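PDB 3E19: FeoA from Thermococcus thioreducens, which probably regulates ferrous iron uptake as a small metal-binding, SH3-like beta-barrel protein of the FeoA family. Local coordinates for residues Gly51-Ser56 against Phe62-Gly67. Residues are numbered along the deposited sequence; the frame is centred on the assembly and turned at random.
Sequences GPIIIS and FAIGKG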
loop_
_atom_site.group_PDB
_atom_site.type_symbol
_atom_site.label_atom_id
_atom_site.label_comp_id
_atom_site.label_asym_id
_atom_site.label_seq_id
_atom_site.Cartn_x
_atom_site.Cartn_y
_atom_site.Cartn_z
ATOM N N GLY C 51 -11.722 1.401 -27.428
ATOM C CA GLY C 51 -11.541 1.506 -25.995
ATOM C C GLY C 51 -10.234 2.180 -25.606
ATOM O O GLY C 51 -9.503 2.658 -26.474
ATOM N N PRO C 52 -9.949 2.258 -24.296
ATOM C CA PRO C 52 -10.859 1.805 -23.236
ATOM C C PRO C 52 -11.976 2.834 -22.975
ATOM O O PRO C 52 -11.947 3.958 -23.508
ATOM C CB PRO C 52 -9.941 1.704 -22.000
ATOM C CG PRO C 52 -8.901 2.714 -22.215
ATOM C CD PRO C 52 -8.727 2.858 -23.745
ATOM N N ILE C 53 -12.926 2.463 -22.131
ATOM C CA ILE C 53 -13.879 3.439 -21.610
ATOM C C ILE C 53 -13.464 3.822 -20.204
ATOM O O ILE C 53 -13.166 2.941 -19.374
ATOM C CB ILE C 53 -15.294 2.810 -21.575
ATOM C CG1 ILE C 53 -15.634 2.234 -22.951
ATOM C CG2 ILE C 53 -16.333 3.829 -21.148
ATOM C CD1 ILE C 53 -16.996 1.553 -23.006
ATOM N N ILE C 54 -13.501 5.104 -19.899
ATOM C CA ILE C 54 -13.226 5.556 -18.552
ATOM C C ILE C 54 -14.543 5.914 -17.906
ATOM O O ILE C 54 -15.275 6.749 -18.430
ATOM C CB ILE C 54 -12.287 6.778 -18.537
ATOM C CG1 ILE C 54 -11.011 6.468 -19.332
ATOM C CG2 ILE C 54 -12.015 7.284 -17.101
ATOM C CD1 ILE C 54 -10.213 5.215 -18.892
ATOM N N ILE C 55 -14.833 5.285 -16.768
ATOM C CA ILE C 55 -16.047 5.534 -16.012
ATOM C C ILE C 55 -15.750 6.008 -14.598
ATOM O O ILE C 55 -14.652 5.826 -14.065
ATOM C CB ILE C 55 -16.955 4.252 -15.907
ATOM C CG1 ILE C 55 -16.236 3.142 -15.121
ATOM C CG2 ILE C 55 -17.322 3.710 -17.311
ATOM C CD1 ILE C 55 -17.044 1.806 -14.862
ATOM N N SER C 56 -16.784 6.559 -13.972
ATOM C CA SER C 56 -16.769 6.889 -12.573
ATOM C C SER C 56 -17.958 6.191 -11.888
ATOM O O SER C 56 -19.114 6.295 -12.354
ATOM C CB SER C 56 -16.866 8.395 -12.449
ATOM O OG SER C 56 -17.155 8.785 -11.135
ATOM N N PHE C 62 -12.486 4.206 -13.134
ATOM C CA PHE C 62 -12.006 2.955 -13.654
ATOM C C PHE C 62 -11.913 3.001 -15.167
ATOM O O PHE C 62 -12.711 3.652 -15.817
ATOM C CB PHE C 62 -12.955 1.804 -13.247
ATOM C CG PHE C 62 -12.930 1.510 -11.808
ATOM C CD1 PHE C 62 -11.844 0.829 -11.257
ATOM C CD2 PHE C 62 -13.964 1.947 -10.968
ATOM C CE1 PHE C 62 -11.775 0.585 -9.881
ATOM C CE2 PHE C 62 -13.895 1.681 -9.604
ATOM C CZ PHE C 62 -12.791 0.987 -9.075
ATOM N N ALA C 63 -10.990 2.230 -15.728
ATOM C CA ALA C 63 -10.958 1.957 -17.174
ATOM C C ALA C 63 -11.520 0.572 -17.374
ATOM O O ALA C 63 -11.176 -0.383 -16.623
ATOM C CB ALA C 63 -9.545 2.000 -17.695
ATOM N N ILE C 64 -12.388 0.437 -18.364
ATOM C CA ILE C 64 -12.932 -0.847 -18.696
ATOM C C ILE C 64 -12.824 -1.063 -20.194
ATOM O O ILE C 64 -12.882 -0.108 -20.970
ATOM C CB ILE C 64 -14.424 -0.916 -18.195
ATOM C CG1 ILE C 64 -15.012 -2.300 -18.391
ATOM C CG2 ILE C 64 -15.324 0.219 -18.800
ATOM C CD1 ILE C 64 -16.323 -2.503 -17.547
ATOM N N GLY C 65 -12.640 -2.310 -20.605
ATOM C CA GLY C 65 -12.560 -2.629 -22.009
ATOM C C GLY C 65 -13.943 -2.684 -22.587
ATOM O O GLY C 65 -14.894 -3.008 -21.878
ATOM N N LYS C 66 -14.061 -2.384 -23.874
ATOM C CA LYS C 66 -15.349 -2.449 -24.564
ATOM C C LYS C 66 -15.994 -3.814 -24.466
ATOM O O LYS C 66 -17.229 -3.932 -24.311
ATOM C CB LYS C 66 -15.198 -2.098 -26.057
ATOM C CG LYS C 66 -14.999 -0.627 -26.320
ATOM C CD LYS C 66 -15.758 -0.127 -27.532
ATOM C CE LYS C 66 -16.183 1.355 -27.328
ATOM N NZ LYS C 66 -16.100 2.165 -28.594
ATOM N N GLY C 67 -15.194 -4.863 -24.603
ATOM C CA GLY C 67 -15.734 -6.239 -24.459
ATOM C C GLY C 67 -16.419 -6.507 -23.127
ATOM O O GLY C 67 -17.582 -6.937 -23.097
#
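I53 and I64 are an antiparallel hydrogen-bonded pair: I53 N donates to I64 O at 2.8 Å, and I64 N donates back to I53 O. Two residues along, I55 N to F62 O and F62 N to I55 O (2.9 Å) close a second hydrogen-bonded pair, the latter donor lying 22° off the carbonyl plane. Between them I54 and A63 form a non-hydrogen-bonded pair, and two carbonyls take an extra CA-H...O contact, A63 CA on I53 O at 3.3 Å and I54 CA on F62 O. I54 makes its own backbone hydrogen bonds to L45 and E46 of strand 41-46. This is the antiparallel hairpin of strands 53-57 and 60-64 in the SH3-like barrel of FeoA, its second strand outermost within the chain. I53, I55, F62 and I64 share one face, where I64 CG2 sits 3.8 Å from I53 CB, and I55 CG1, placed between backbone N and carbonyl carbon (chi1 64°), reaches F62 CB at 4.0 Å. On the other face I54 CD1 presses on A63 CB, a tight 3.5 Å. Beyond the strands, K66 lays its CG 4.0 Å from G51 N, while its NZ donates hydrogen bonds to the carbonyl oxygens of H48 and P49. A second subunit meets P52, which follows a cis peptide bond, with V4, and its E9 OE1 accepts a hydrogen bond from G65 N, at the N-cap of helix 66-69.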